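PDB 2ZWS: neutral ceramidase from Pseudomonas aeruginosa, which hydrolyses the N-acyl bond of ceramides to release sphingosine and a fatty acid, and also runs the reverse synthesis, with one zinc ion per subunit. Local coordinates for residues A[66-71]-A[442-447]; A[151-156]-A[274-279]; A[299-304]-A[390-395]. All coordinates share one frame; numbering follows the deposited sequence.

Contact 1: residues A[66-71]-A[442-447]; sequences IFQAVH and ANAYAS. With FMT (formic acid), chain D.
The inferred substrate pocket beside the zinc ion is built here from a helix start, Phe67 to His71, and the loop 442-447, and a formic acid molecule, probably from the crystallisation liquor, bridges the two. Its O1 accepts one backbone N-H from each segment: Gln68 N at 2.8 Å, with an N-H...O angle of 166°, and Tyr445 N at 2.9 Å. The formic acid is also hydrogen-bonded to Ser106 OG. Gln68, Tyr445 and Ser106 are all inferred to contact substrate, and the place of the small acid among them is consistent with a polar spot of the pocket.

Phe67, the N-cap residue of helix 68-81, and Tyr445 send their side chains the same way, lying side by side with Phe67 CD2 3.8 Å from Tyr445 CB. Tyr445 has CG anti to its own N (chi1 -178°), a setting that carries the ring away from the helix start and lets OH bond to Glu411, a zinc ligand.

Farther along, Asn443 CB sits over one face of the His71 imidazole, a CH-pi contact of 4.2 Å to the ring centroid. Two waters bridge the segments: one accepts from Ile66 N and donates to Ala444 O, while the other accepts from Gln68 NE2 and donates to Asn443 O at 2.7 Å. The other probable partner of Gln68 NE2 is Val392 O.

Contact 2: residues A[151-156]-A[274-279]; sequences GELRNA and LRQFAK. With GOL (glycerol), chain L.
The end of strand 142-152, with the loop that follows it, packs along helix 265-286, and Arg275 and Lys279, one helical turn apart, reach out to it. Arg275 runs extended from CG to NE and gives NH1 to Asn155 O at 2.8 Å; the bond is bent, 135° at the hydrogen, and the oxygen lies 22° out of the guanidinium plane. Asn155 lays its amide nearly parallel to that plane, 14° apart, with ND2 over one face. The same carbonyl also accepts from Asn252, while Arg275 NE is held by Glu271 in a salt bridge.

Between these polar ends Leu153 points at the helix: CD2 approaches Gln276 CA at 3.9 Å, and CB rests on Lys279 CG. Lys279 bends at chi2, which turns its chain along the strand end and brings NZ within a weak 3.1 Å bond of Glu152 O. That ammonium also donates to a water shared with Glu152 N, to glycerol O1 at 2.9 Å, and pairs with Glu282. The glycerol, probably from the crystallisation liquor, takes Arg154 N on O2 at 2.6 Å. With leucine between two long basic chains, the helix packs against the partly exposed C-terminal end of a strand inside the large mixed sheet.

Contact 3: residues A[299-304]-A[390-395]; sequences FRFVDF and PTVLPI
Phe304 and Leu393 meet at about a right angle, Leu393 CD1 standing 3.7 Å from the ring centroid and only 8° off its normal, a CH-pi contact centred on the face. Next to it on the same side of the sheet, Val302 CG2 touches Ile395 CG1 at 3.8 Å and also lies over the centre of the Arg300 guanidinium. The other side includes Phe299, Phe301, Val392 and Pro394. Phe299 CE1 presses on Pro394 CB at 3.6 Å, Phe301 CB meets Val392 CG1, and Phe299 CZ sits over the middle of the Phe301 ring.

What sets these side chains is an antiparallel ladder. Arg300-Ile395 and Val302-Leu393 are hydrogen-bonded pairs, each joined by two bonds of 2.8 to 2.9 Å between N and O of the paired residues, and Phe301-Pro394 is a non-hydrogen-bonded pair, so the missing proline N-H costs no bond between these strands. Beyond the ladder's end, Phe304 N donates almost straight to Thr391 O at 2.8 Å. A water bridges Asp303 OD1, which also accepts from Thr305 N, and Thr391 OG1.

Strand 295-303 borders a four-stranded mixed sheet, with 392-400 next inside; helix 471-488 packs on the Leu393 and Ile395 side, and helix 68-81 meets Phe301 and Pro394 opposite.

Contacts 1 and 3 form one continuous region, their centres 10 Å apart. Gln68 joins them: its NE2 probably bonds to Val392 O at 3.0 Å and also packs on Phe301 CE1, so strand 392-400 backs a residue inferred to bind substrate. Pro394 CG adds packing against Asn443 CB at 3.5 Å. Contact 1 lies beside the zinc, the Tyr445 side chain being about 5 Å from it. Contact 2 stands apart, its centre 27 Å from that of contact 1 and 33 Å from that of contact 3; its Gln276 side chain remains about 14 Å from the zinc. Along the chain, contacts 2 and 3 follow in series inside the loop closed by contact 1.

Contact 1: residues A[66-71]-A[442-447]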
loop_
_atom_site.group_PDB
_atom_site.type_symbol
_atom_site.label_atom_id
_atom_site.label_comp_id
_atom_site.label_asym_id
_atom_site.label_seq_id
_atom_site.Cartn_x
_atom_site.Cartn_y
_atom_site.Cartn_z
ATOM N N ILE A 66 5.970 -2.153 -0.615
ATOM C CA ILE A 66 6.518 -2.354 -1.962
ATOM C C ILE A 66 7.864 -3.031 -1.841
ATOM O O ILE A 66 8.884 -2.493 -1.441
ATOM C CB ILE A 66 6.554 -1.115 -2.877
ATOM C CG1 ILE A 66 7.350 -0.027 -2.201
ATOM C CG2 ILE A 66 5.128 -0.655 -3.242
ATOM C CD1 ILE A 66 6.522 0.777 -1.379
ATOM N N PHE A 67 7.815 -4.294 -2.183
ATOM C CA PHE A 67 8.979 -5.136 -1.989
ATOM C C PHE A 67 10.056 -4.865 -3.029
ATOM O O PHE A 67 9.756 -4.428 -4.149
ATOM C CB PHE A 67 8.566 -6.598 -2.061
ATOM C CG PHE A 67 7.691 -7.058 -0.905
ATOM C CD1 PHE A 67 6.388 -7.492 -1.170
ATOM C CD2 PHE A 67 8.153 -7.030 0.421
ATOM C CE1 PHE A 67 5.565 -7.947 -0.174
ATOM C CE2 PHE A 67 7.319 -7.498 1.475
ATOM C CZ PHE A 67 6.017 -7.966 1.155
ATOM N N GLN A 68 11.304 -5.157 -2.672
ATOM C CA GLN A 68 12.413 -4.991 -3.589
ATOM C C GLN A 68 12.166 -5.652 -4.957
ATOM O O GLN A 68 12.489 -5.069 -5.998
ATOM C CB GLN A 68 13.702 -5.492 -2.958
ATOM C CG GLN A 68 14.899 -5.285 -3.815
ATOM C CD GLN A 68 16.137 -5.122 -2.963
ATOM O OE1 GLN A 68 16.814 -6.113 -2.604
ATOM N NE2 GLN A 68 16.406 -3.882 -2.556
ATOM N N ALA A 69 11.580 -6.844 -4.961
ATOM C CA ALA A 69 11.312 -7.526 -6.241
ATOM C C ALA A 69 10.431 -6.715 -7.226
ATOM O O ALA A 69 10.648 -6.717 -8.454
ATOM C CB ALA A 69 10.687 -8.894 -5.958
ATOM N N VAL A 70 9.416 -6.048 -6.675
ATOM C CA VAL A 70 8.537 -5.173 -7.435
ATOM C C VAL A 70 9.341 -3.976 -7.925
ATOM O O VAL A 70 9.270 -3.639 -9.103
ATOM C CB VAL A 70 7.331 -4.757 -6.554
ATOM C CG1 VAL A 70 6.481 -3.679 -7.257
ATOM C CG2 VAL A 70 6.483 -6.004 -6.206
ATOM N N HIS A 71 10.063 -3.301 -7.026
ATOM C CA HIS A 71 10.871 -2.139 -7.413
ATOM C C HIS A 71 11.814 -2.469 -8.570
ATOM O O HIS A 71 11.842 -1.761 -9.590
ATOM C CB HIS A 71 11.638 -1.682 -6.170
ATOM C CG HIS A 71 12.555 -0.532 -6.404
ATOM N ND1 HIS A 71 13.922 -0.650 -6.271
ATOM C CD2 HIS A 71 12.314 0.773 -6.701
ATOM C CE1 HIS A 71 14.487 0.522 -6.503
ATOM N NE2 HIS A 71 13.534 1.401 -6.761
ATOM N N ALA A 442 8.680 2.672 1.391
ATOM C CA ALA A 442 9.045 3.026 -0.002
ATOM C C ALA A 442 10.180 2.163 -0.566
ATOM O O ALA A 442 11.211 1.951 0.112
ATOM C CB ALA A 442 9.435 4.507 -0.106
ATOM N N ASN A 443 9.979 1.671 -1.797
ATOM C CA ASN A 443 10.997 1.019 -2.623
ATOM C C ASN A 443 11.459 -0.381 -2.207
ATOM O O ASN A 443 11.913 -1.140 -3.070
ATOM C CB ASN A 443 12.211 1.924 -2.869
ATOM C CG ASN A 443 11.855 3.234 -3.563
ATOM O OD1 ASN A 443 12.457 4.285 -3.252
ATOM N ND2 ASN A 443 10.950 3.182 -4.522
ATOM N N ALA A 444 11.368 -0.717 -0.920
ATOM C CA ALA A 444 11.598 -2.092 -0.439
ATOM C C ALA A 444 10.921 -2.197 0.904
ATOM O O ALA A 444 10.338 -1.211 1.385
ATOM C CB ALA A 444 13.086 -2.406 -0.329
ATOM N N TYR A 445 11.001 -3.370 1.518
ATOM C CA TYR A 445 10.455 -3.516 2.864
ATOM C C TYR A 445 11.403 -4.309 3.721
ATOM O O TYR A 445 11.722 -5.451 3.414
ATOM C CB TYR A 445 9.094 -4.203 2.796
ATOM C CG TYR A 445 8.471 -4.329 4.153
ATOM C CD1 TYR A 445 7.815 -3.247 4.760
ATOM C CD2 TYR A 445 8.576 -5.526 4.857
ATOM C CE1 TYR A 445 7.269 -3.379 6.060
ATOM C CE2 TYR A 445 8.011 -5.673 6.110
ATOM C CZ TYR A 445 7.373 -4.599 6.723
ATOM O OH TYR A 445 6.831 -4.739 7.968
ATOM N N ALA A 446 11.852 -3.692 4.814
ATOM C CA ALA A 446 12.814 -4.343 5.714
ATOM C C ALA A 446 12.321 -4.183 7.155
ATOM O O ALA A 446 13.082 -3.798 8.053
ATOM C CB ALA A 446 14.204 -3.740 5.506
ATOM N N SER A 447 11.054 -4.523 7.366
ATOM C CA SER A 447 10.449 -4.588 8.692
ATOM C C SER A 447 10.463 -3.249 9.437
ATOM O O SER A 447 10.163 -2.247 8.863
ATOM C CB SER A 447 11.066 -5.764 9.479
ATOM O OG SER A 447 10.733 -6.983 8.824
HETATM C C FMT D . 11.600 -6.870 0.421
HETATM O O1 FMT D . 11.712 -5.687 0.012
HETATM O O2 FMT D . 11.362 -7.847 -0.322
HETATM O O HOH W 1 7.572 -0.879 1.392
HETATM O O HOH W 2 14.394 -1.964 -3.853
#

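Contact 2: residues A[151-156]-A[274-279]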
loop_
_atom_site.group_PDB
_atom_site.type_symbol
_atom_site.label_atom_id
_atom_site.label_comp_id
_atom_site.label_asym_id
_atom_site.label_seq_id
_atom_site.Cartn_x
_atom_site.Cartn_y
_atom_site.Cartn_z
ATOM N N GLY A 151 -1.007 20.350 8.710
ATOM C CA GLY A 151 -1.915 20.581 9.834
ATOM C C GLY A 151 -1.891 19.412 10.782
ATOM O O GLY A 151 -1.303 18.376 10.484
ATOM N N GLU A 152 -2.565 19.584 11.912
ATOM C CA GLU A 152 -2.521 18.578 12.951
ATOM C C GLU A 152 -3.828 17.807 12.978
ATOM O O GLU A 152 -4.917 18.380 13.120
ATOM C CB GLU A 152 -2.219 19.202 14.325
ATOM C CG GLU A 152 -0.814 19.798 14.436
ATOM C CD GLU A 152 -0.265 19.829 15.866
ATOM O OE1 GLU A 152 -1.050 19.646 16.818
ATOM O OE2 GLU A 152 0.955 20.051 16.035
ATOM N N LEU A 153 -3.705 16.486 12.837
ATOM C CA LEU A 153 -4.875 15.590 12.862
ATOM C C LEU A 153 -4.832 14.811 14.186
ATOM O O LEU A 153 -3.943 13.982 14.381
ATOM C CB LEU A 153 -4.850 14.652 11.626
ATOM C CG LEU A 153 -5.890 13.529 11.565
ATOM C CD1 LEU A 153 -7.318 14.096 11.750
ATOM C CD2 LEU A 153 -5.763 12.760 10.233
ATOM N N ARG A 154 -5.787 15.098 15.085
ATOM C CA ARG A 154 -5.714 14.636 16.494
ATOM C C ARG A 154 -6.212 13.232 16.859
ATOM O O ARG A 154 -5.611 12.557 17.707
ATOM C CB ARG A 154 -6.510 15.582 17.413
ATOM C CG ARG A 154 -6.145 17.029 17.381
ATOM C CD ARG A 154 -6.902 17.784 18.495
ATOM N NE ARG A 154 -8.366 17.719 18.418
ATOM C CZ ARG A 154 -9.121 18.445 17.595
ATOM N NH1 ARG A 154 -8.570 19.320 16.754
ATOM N NH2 ARG A 154 -10.443 18.312 17.624
ATOM N N ASN A 155 -7.335 12.844 16.258
ATOM C CA ASN A 155 -8.228 11.767 16.741
ATOM C C ASN A 155 -8.318 10.565 15.756
ATOM O O ASN A 155 -9.252 9.744 15.832
ATOM C CB ASN A 155 -9.618 12.405 16.901
ATOM C CG ASN A 155 -10.602 11.547 17.687
ATOM O OD1 ASN A 155 -10.264 10.964 18.727
ATOM N ND2 ASN A 155 -11.845 11.504 17.210
ATOM N N ALA A 156 -7.354 10.463 14.849
ATOM C CA ALA A 156 -7.382 9.380 13.844
ATOM C C ALA A 156 -6.480 8.186 14.209
ATOM O O ALA A 156 -6.665 7.079 13.677
ATOM C CB ALA A 156 -7.029 9.933 12.442
ATOM N N LEU A 274 -12.423 8.703 6.652
ATOM C CA LEU A 274 -13.045 10.035 6.615
ATOM C C LEU A 274 -12.294 11.046 7.468
ATOM O O LEU A 274 -12.198 12.215 7.085
ATOM C CB LEU A 274 -14.504 9.988 7.050
ATOM C CG LEU A 274 -15.445 9.395 6.004
ATOM C CD1 LEU A 274 -16.829 9.224 6.609
ATOM C CD2 LEU A 274 -15.515 10.245 4.744
ATOM N N ARG A 275 -11.768 10.616 8.615
ATOM C CA ARG A 275 -11.009 11.541 9.471
ATOM C C ARG A 275 -9.767 12.063 8.753
ATOM O O ARG A 275 -9.477 13.266 8.774
ATOM C CB ARG A 275 -10.642 10.885 10.803
ATOM C CG ARG A 275 -11.864 10.671 11.682
ATOM C CD ARG A 275 -11.527 9.958 12.957
ATOM N NE ARG A 275 -12.765 9.579 13.637
ATOM C CZ ARG A 275 -12.851 8.970 14.815
ATOM N NH1 ARG A 275 -11.758 8.649 15.505
ATOM N NH2 ARG A 275 -14.056 8.665 15.298
ATOM N N GLN A 276 -9.110 11.171 8.015
ATOM C CA GLN A 276 -7.920 11.562 7.226
ATOM C C GLN A 276 -8.317 12.444 6.066
ATOM O O GLN A 276 -7.681 13.467 5.812
ATOM C CB GLN A 276 -7.166 10.337 6.706
ATOM C CG GLN A 276 -6.548 9.536 7.845
ATOM C CD GLN A 276 -5.943 8.264 7.353
ATOM O OE1 GLN A 276 -4.826 8.270 6.865
ATOM N NE2 GLN A 276 -6.682 7.166 7.445
ATOM N N PHE A 277 -9.364 12.035 5.353
ATOM C CA PHE A 277 -9.856 12.815 4.237
ATOM C C PHE A 277 -10.173 14.247 4.673
ATOM O O PHE A 277 -9.803 15.206 3.984
ATOM C CB PHE A 277 -11.131 12.218 3.626
ATOM C CG PHE A 277 -11.845 13.205 2.760
ATOM C CD1 PHE A 277 -11.363 13.500 1.495
ATOM C CD2 PHE A 277 -12.911 13.932 3.257
ATOM C CE1 PHE A 277 -11.971 14.504 0.695
ATOM C CE2 PHE A 277 -13.528 14.914 2.483
ATOM C CZ PHE A 277 -13.052 15.216 1.206
ATOM N N ALA A 278 -10.884 14.394 5.799
ATOM C CA ALA A 278 -11.395 15.715 6.172
ATOM C C ALA A 278 -10.229 16.676 6.406
ATOM O O ALA A 278 -10.255 17.826 5.972
ATOM C CB ALA A 278 -12.313 15.639 7.362
ATOM N N LYS A 279 -9.181 16.167 7.038
ATOM C CA LYS A 279 -8.006 16.992 7.292
ATOM C C LYS A 279 -7.266 17.335 6.005
ATOM O O LYS A 279 -6.817 18.487 5.833
ATOM C CB LYS A 279 -7.074 16.348 8.335
ATOM C CG LYS A 279 -5.947 17.293 8.845
ATOM C CD LYS A 279 -6.565 18.453 9.631
ATOM C CE LYS A 279 -5.564 19.449 10.166
ATOM N NZ LYS A 279 -6.354 20.290 11.121
HETATM C C1 GOL L . -9.289 18.379 13.683
HETATM O O1 GOL L . -8.234 19.036 13.013
HETATM C C2 GOL L . -8.887 16.917 13.821
HETATM O O2 GOL L . -7.602 16.870 14.341
HETATM C C3 GOL L . -9.738 16.145 14.807
HETATM O O3 GOL L . -9.060 14.924 15.050
HETATM O O HOH W 3 -4.228 21.946 11.889
#

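Contact 3: residues A[299-304]-A[390-395]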
loop_
_atom_site.group_PDB
_atom_site.type_symbol
_atom_site.label_atom_id
_atom_site.label_comp_id
_atom_site.label_asym_id
_atom_site.label_seq_id
_atom_site.Cartn_x
_atom_site.Cartn_y
_atom_site.Cartn_z
ATOM N N PHE A 299 19.646 8.697 -5.187
ATOM C CA PHE A 299 19.251 7.330 -4.902
ATOM C C PHE A 299 20.506 6.494 -4.736
ATOM O O PHE A 299 21.474 6.665 -5.492
ATOM C CB PHE A 299 18.448 6.739 -6.069
ATOM C CG PHE A 299 18.151 5.273 -5.916
ATOM C CD1 PHE A 299 16.942 4.860 -5.372
ATOM C CD2 PHE A 299 19.084 4.303 -6.302
ATOM C CE1 PHE A 299 16.670 3.520 -5.178
ATOM C CE2 PHE A 299 18.800 2.962 -6.137
ATOM C CZ PHE A 299 17.607 2.568 -5.578
ATOM N N ARG A 300 20.458 5.566 -3.785
ATOM C CA ARG A 300 21.544 4.631 -3.559
ATOM C C ARG A 300 21.004 3.312 -3.036
ATOM O O ARG A 300 20.244 3.320 -2.076
ATOM C CB ARG A 300 22.464 5.219 -2.466
ATOM C CG ARG A 300 23.854 5.222 -2.888
ATOM C CD ARG A 300 24.771 4.745 -1.809
ATOM N NE ARG A 300 24.754 5.481 -0.554
ATOM C CZ ARG A 300 25.502 5.113 0.485
ATOM N NH1 ARG A 300 26.283 4.054 0.364
ATOM N NH2 ARG A 300 25.492 5.802 1.630
ATOM N N PHE A 301 21.409 2.188 -3.641
ATOM C CA PHE A 301 21.338 0.906 -2.933
ATOM C C PHE A 301 22.500 0.802 -1.948
ATOM O O PHE A 301 23.663 0.980 -2.328
ATOM C CB PHE A 301 21.372 -0.284 -3.882
ATOM C CG PHE A 301 20.056 -0.566 -4.573
ATOM C CD1 PHE A 301 18.919 -0.907 -3.833
ATOM C CD2 PHE A 301 19.965 -0.564 -5.966
ATOM C CE1 PHE A 301 17.713 -1.219 -4.460
ATOM C CE2 PHE A 301 18.734 -0.850 -6.626
ATOM C CZ PHE A 301 17.617 -1.159 -5.875
ATOM N N VAL A 302 22.174 0.505 -0.698
ATOM C CA VAL A 302 23.180 0.417 0.386
ATOM C C VAL A 302 23.273 -1.002 0.919
ATOM O O VAL A 302 22.265 -1.585 1.308
ATOM C CB VAL A 302 22.830 1.371 1.556
ATOM C CG1 VAL A 302 23.924 1.364 2.606
ATOM C CG2 VAL A 302 22.620 2.786 1.030
ATOM N N ASP A 303 24.482 -1.557 0.932
ATOM C CA ASP A 303 24.677 -2.848 1.568
ATOM C C ASP A 303 24.717 -2.676 3.109
ATOM O O ASP A 303 25.625 -2.011 3.670
ATOM C CB ASP A 303 25.953 -3.507 1.052
ATOM C CG ASP A 303 26.114 -4.953 1.540
ATOM O OD1 ASP A 303 25.301 -5.433 2.369
ATOM O OD2 ASP A 303 27.053 -5.626 1.042
ATOM N N PHE A 304 23.697 -3.228 3.768
ATOM C CA PHE A 304 23.542 -3.076 5.229
ATOM C C PHE A 304 24.484 -3.995 6.015
ATOM O O PHE A 304 24.715 -3.777 7.214
ATOM C CB PHE A 304 22.056 -3.290 5.630
ATOM C CG PHE A 304 21.267 -2.015 5.713
ATOM C CD1 PHE A 304 21.387 -1.034 4.724
ATOM C CD2 PHE A 304 20.406 -1.790 6.780
ATOM C CE1 PHE A 304 20.670 0.169 4.817
ATOM C CE2 PHE A 304 19.699 -0.592 6.879
ATOM C CZ PHE A 304 19.842 0.388 5.908
ATOM N N PRO A 390 15.950 -8.892 3.495
ATOM C CA PRO A 390 16.903 -8.163 2.629
ATOM C C PRO A 390 18.189 -7.701 3.300
ATOM O O PRO A 390 18.242 -7.544 4.518
ATOM C CB PRO A 390 16.107 -6.935 2.151
ATOM C CG PRO A 390 14.917 -6.843 3.036
ATOM C CD PRO A 390 14.654 -8.187 3.638
ATOM N N THR A 391 19.202 -7.458 2.475
ATOM C CA THR A 391 20.503 -6.974 2.914
ATOM C C THR A 391 20.943 -5.707 2.193
ATOM O O THR A 391 21.790 -4.987 2.697
ATOM C CB THR A 391 21.577 -8.051 2.718
ATOM O OG1 THR A 391 21.699 -8.368 1.329
ATOM C CG2 THR A 391 21.209 -9.329 3.515
ATOM N N VAL A 392 20.392 -5.461 0.996
ATOM C CA VAL A 392 20.796 -4.301 0.192
ATOM C C VAL A 392 19.536 -3.475 0.030
ATOM O O VAL A 392 18.549 -3.972 -0.516
ATOM C CB VAL A 392 21.366 -4.719 -1.192
ATOM C CG1 VAL A 392 21.568 -3.480 -2.102
ATOM C CG2 VAL A 392 22.645 -5.562 -1.023
ATOM N N LEU A 393 19.560 -2.251 0.537
ATOM C CA LEU A 393 18.320 -1.476 0.669
ATOM C C LEU A 393 18.407 -0.115 -0.011
ATOM O O LEU A 393 19.468 0.513 -0.006
ATOM C CB LEU A 393 17.960 -1.301 2.154
ATOM C CG LEU A 393 17.576 -2.612 2.876
ATOM C CD1 LEU A 393 17.461 -2.334 4.328
ATOM C CD2 LEU A 393 16.263 -3.146 2.316
ATOM N N PRO A 394 17.296 0.331 -0.627
ATOM C CA PRO A 394 17.288 1.601 -1.332
ATOM C C PRO A 394 17.091 2.761 -0.359
ATOM O O PRO A 394 16.233 2.690 0.549
ATOM C CB PRO A 394 16.060 1.476 -2.244
ATOM C CG PRO A 394 15.078 0.628 -1.447
ATOM C CD PRO A 394 15.981 -0.350 -0.666
ATOM N N ILE A 395 17.883 3.816 -0.576
ATOM C CA ILE A 395 17.717 5.072 0.134
ATOM C C ILE A 395 17.519 6.123 -0.973
ATOM O O ILE A 395 18.290 6.157 -1.947
ATOM C CB ILE A 395 18.987 5.415 0.958
ATOM C CG1 ILE A 395 19.317 4.328 2.026
ATOM C CG2 ILE A 395 18.877 6.822 1.564
ATOM C CD1 ILE A 395 18.211 4.144 3.035
HETATM O O HOH W 4 24.474 -7.923 1.179
#